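Local coordinates for lipoprotein (Mycoplasma mycoides subsp. capri, PDB 7ADK) that probably acts as a membrane-anchored peptidase of the PA clan, perhaps cleaving host immunoglobulins as relatives in its mycoplasma family do, at residues A452-F462 with K498-H508. Residues are numbered along the deposited sequence; the frame is centred on the assembly and turned at random.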
# COMPACT_ATOMS: atom_id res chain seq x y z
N ALA B 452 7.21 -23.89 11.62
CA ALA B 452 7.61 -24.33 12.95
C ALA B 452 9.08 -24.80 13.03
O ALA B 452 9.70 -24.68 14.08
CB ALA B 452 6.66 -25.43 13.40
N LYS B 453 9.69 -25.29 11.94
CA LYS B 453 11.13 -25.60 11.86
C LYS B 453 12.06 -24.37 11.95
O LYS B 453 13.26 -24.54 12.10
CB LYS B 453 11.47 -26.56 10.71
CG LYS B 453 11.69 -25.98 9.31
CD LYS B 453 12.25 -27.06 8.37
CE LYS B 453 12.65 -26.53 6.98
NZ LYS B 453 13.46 -27.50 6.22
N GLY B 454 11.53 -23.15 11.90
CA GLY B 454 12.27 -21.94 12.22
C GLY B 454 12.63 -21.81 13.69
O GLY B 454 13.50 -21.02 14.05
N ILE B 455 12.01 -22.60 14.58
CA ILE B 455 12.41 -22.72 15.98
C ILE B 455 13.71 -23.53 16.05
O ILE B 455 13.70 -24.75 16.00
CB ILE B 455 11.27 -23.30 16.85
CG1 ILE B 455 9.95 -22.51 16.74
CG2 ILE B 455 11.69 -23.31 18.32
CD1 ILE B 455 8.76 -23.19 17.39
N LYS B 456 14.85 -22.84 16.14
CA LYS B 456 16.23 -23.36 16.19
C LYS B 456 16.95 -22.95 17.48
O LYS B 456 16.60 -21.93 18.09
CB LYS B 456 17.03 -22.85 14.99
CG LYS B 456 16.48 -23.26 13.62
CD LYS B 456 17.48 -22.88 12.54
CE LYS B 456 17.02 -23.27 11.15
NZ LYS B 456 18.01 -23.02 10.13
N ASP B 457 17.98 -23.68 17.91
CA ASP B 457 18.65 -23.36 19.18
C ASP B 457 19.47 -22.05 19.16
O ASP B 457 19.65 -21.42 20.20
CB ASP B 457 19.54 -24.52 19.67
CG ASP B 457 18.79 -25.83 19.89
OD1 ASP B 457 18.31 -26.43 18.90
OD2 ASP B 457 18.75 -26.31 21.05
N GLY B 458 19.94 -21.60 18.00
CA GLY B 458 20.70 -20.35 17.85
C GLY B 458 19.86 -19.07 17.85
O GLY B 458 20.36 -18.01 17.49
N MET B 459 18.57 -19.14 18.18
CA MET B 459 17.60 -18.05 18.00
C MET B 459 17.84 -16.86 18.94
O MET B 459 18.01 -17.04 20.15
CB MET B 459 16.20 -18.62 18.13
CG MET B 459 15.10 -17.64 17.73
SD MET B 459 13.47 -18.10 18.33
CE MET B 459 13.27 -19.71 17.62
N VAL B 460 17.81 -15.63 18.41
CA VAL B 460 18.06 -14.39 19.16
C VAL B 460 16.79 -13.67 19.59
O VAL B 460 16.81 -12.99 20.61
CB VAL B 460 19.00 -13.44 18.41
CG1 VAL B 460 20.38 -14.06 18.27
CG2 VAL B 460 18.51 -12.98 17.05
N SER B 461 15.68 -13.82 18.86
CA SER B 461 14.38 -13.26 19.25
C SER B 461 13.19 -13.97 18.59
O SER B 461 13.32 -14.59 17.55
CB SER B 461 14.31 -11.75 19.01
OG SER B 461 14.42 -11.48 17.63
N PHE B 462 12.04 -13.87 19.25
CA PHE B 462 10.73 -14.41 18.87
C PHE B 462 9.72 -13.29 19.01
O PHE B 462 9.78 -12.53 19.96
CB PHE B 462 10.43 -15.61 19.79
CG PHE B 462 8.97 -15.93 20.02
CD1 PHE B 462 8.16 -16.29 18.93
CD2 PHE B 462 8.42 -15.85 21.32
CE1 PHE B 462 6.81 -16.58 19.14
CE2 PHE B 462 7.07 -16.19 21.54
CZ PHE B 462 6.27 -16.56 20.45
N LYS B 498 17.95 -19.98 26.97
CA LYS B 498 17.68 -20.26 25.55
C LYS B 498 16.21 -20.02 25.21
O LYS B 498 15.33 -20.27 26.03
CB LYS B 498 18.15 -21.68 25.20
CG LYS B 498 19.63 -21.99 25.46
CD LYS B 498 20.64 -21.17 24.66
CE LYS B 498 20.55 -21.46 23.16
NZ LYS B 498 21.49 -20.66 22.36
N LEU B 499 15.91 -19.54 24.01
CA LEU B 499 14.54 -19.21 23.62
C LEU B 499 13.67 -20.46 23.40
O LEU B 499 12.47 -20.44 23.70
CB LEU B 499 14.62 -18.23 22.43
CG LEU B 499 13.50 -17.19 22.29
CD1 LEU B 499 13.12 -16.47 23.59
CD2 LEU B 499 13.99 -16.08 21.37
N GLU B 500 14.27 -21.60 23.04
CA GLU B 500 13.62 -22.92 23.09
C GLU B 500 13.25 -23.44 24.49
O GLU B 500 12.43 -24.34 24.60
CB GLU B 500 14.43 -24.02 22.37
CG GLU B 500 14.26 -24.04 20.85
CD GLU B 500 14.63 -25.41 20.25
OE1 GLU B 500 15.56 -26.07 20.74
OE2 GLU B 500 13.93 -25.92 19.36
N ASP B 501 13.78 -22.89 25.58
CA ASP B 501 13.31 -23.28 26.92
C ASP B 501 11.87 -22.82 27.19
O ASP B 501 11.24 -23.33 28.11
CB ASP B 501 14.25 -22.74 28.00
CG ASP B 501 15.72 -23.16 27.86
OD1 ASP B 501 15.99 -24.23 27.28
OD2 ASP B 501 16.60 -22.44 28.38
N ALA B 502 11.34 -21.87 26.41
CA ALA B 502 10.03 -21.24 26.60
C ALA B 502 9.07 -21.39 25.40
O ALA B 502 7.85 -21.30 25.58
CB ALA B 502 10.29 -19.78 26.95
N VAL B 503 9.59 -21.58 24.19
CA VAL B 503 8.83 -21.80 22.94
C VAL B 503 9.24 -23.11 22.28
O VAL B 503 10.41 -23.29 21.93
CB VAL B 503 9.02 -20.62 21.96
CG1 VAL B 503 8.29 -20.84 20.65
CG2 VAL B 503 8.49 -19.33 22.56
N THR B 504 8.30 -24.03 22.04
CA THR B 504 8.60 -25.42 21.62
C THR B 504 7.64 -25.89 20.52
O THR B 504 6.44 -25.77 20.68
CB THR B 504 8.50 -26.36 22.83
OG1 THR B 504 9.36 -25.98 23.88
CG2 THR B 504 8.82 -27.81 22.51
N ALA B 505 8.13 -26.50 19.44
CA ALA B 505 7.27 -27.26 18.52
C ALA B 505 6.91 -28.63 19.13
O ALA B 505 7.79 -29.46 19.35
CB ALA B 505 7.98 -27.40 17.18
N ILE B 506 5.64 -28.88 19.45
CA ILE B 506 5.19 -30.07 20.19
C ILE B 506 4.66 -31.21 19.32
O ILE B 506 4.89 -32.37 19.65
CB ILE B 506 4.18 -29.62 21.28
CG1 ILE B 506 5.02 -29.38 22.53
CG2 ILE B 506 3.04 -30.57 21.53
CD1 ILE B 506 4.23 -29.07 23.77
N PHE B 507 4.01 -30.91 18.20
CA PHE B 507 3.51 -31.90 17.25
C PHE B 507 3.90 -31.47 15.83
O PHE B 507 3.84 -30.29 15.53
CB PHE B 507 2.00 -32.06 17.45
CG PHE B 507 1.30 -33.05 16.53
CD1 PHE B 507 1.77 -34.36 16.41
CD2 PHE B 507 0.18 -32.65 15.78
CE1 PHE B 507 1.15 -35.26 15.53
CE2 PHE B 507 -0.45 -33.56 14.91
CZ PHE B 507 0.05 -34.86 14.76
N HIS B 508 4.31 -32.41 14.97
CA HIS B 508 4.82 -32.12 13.61
C HIS B 508 4.10 -32.86 12.47
O HIS B 508 4.52 -32.72 11.33
CB HIS B 508 6.34 -32.36 13.57
CG HIS B 508 7.19 -31.14 13.69
ND1 HIS B 508 7.33 -30.17 12.74
CD2 HIS B 508 8.05 -30.86 14.69
CE1 HIS B 508 8.26 -29.31 13.15
NE2 HIS B 508 8.71 -29.72 14.34
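Ile455, the last residue of a type I turn that begins at Ala452, sends its CB toward 499-505 and spreads its branches over Glu500 on one side and Val503 and Ala505 on the other. With chi1 at -54°, CG2 lies anti to the backbone N and meets Glu500, 3.7 Å from Glu500 CG and near its OE2. CG1 stands beside the backbone N and carries CD1 the other way, to 3.9 Å from Ala505 N and 4.0 Å from Val503 CG1, with the Ala505 methyl close by; the side chains of Ile455 and Val503 cross at about a right angle. The other branch of Val503, CG2, lies over one face of the Phe462 ring, a CH-pi contact 4.0 Å from the centroid and 28° off the normal. Leu499 CD2 lies against the backbone at Ser461, 3.5 Å from its CA, between Met459 SD and Phe462 CB. Polar groups border this apolar row. Lys498, bent at chi2 and chi3, brings NZ 2.9 Å from Asp457 O in a weak hydrogen bond. Glu500 OE1 comes 3.2 Å from Asp457 OD2, the carboxylate planes 66° apart, a like-charge pairing probably eased by the salt bridge from Glu500 OE2 to Lys732. At the far end Ala452 CB approaches His508 CE1 obliquely, while His508 ND1 is hydrogen-bonded to Ser449. The turn 452-455 lies against strand 503-507, the turn 456-459 against Lys498 and the 3-10 segment 499-501. Strand 503-507 pairs antiparallel with strand 541-546; Ile455 also touches Val543 there and Tyr292 of strand 289-293, the neighbour of strand 461-467 in the same curled antiparallel sheet, consistent with a PA-clan barrel.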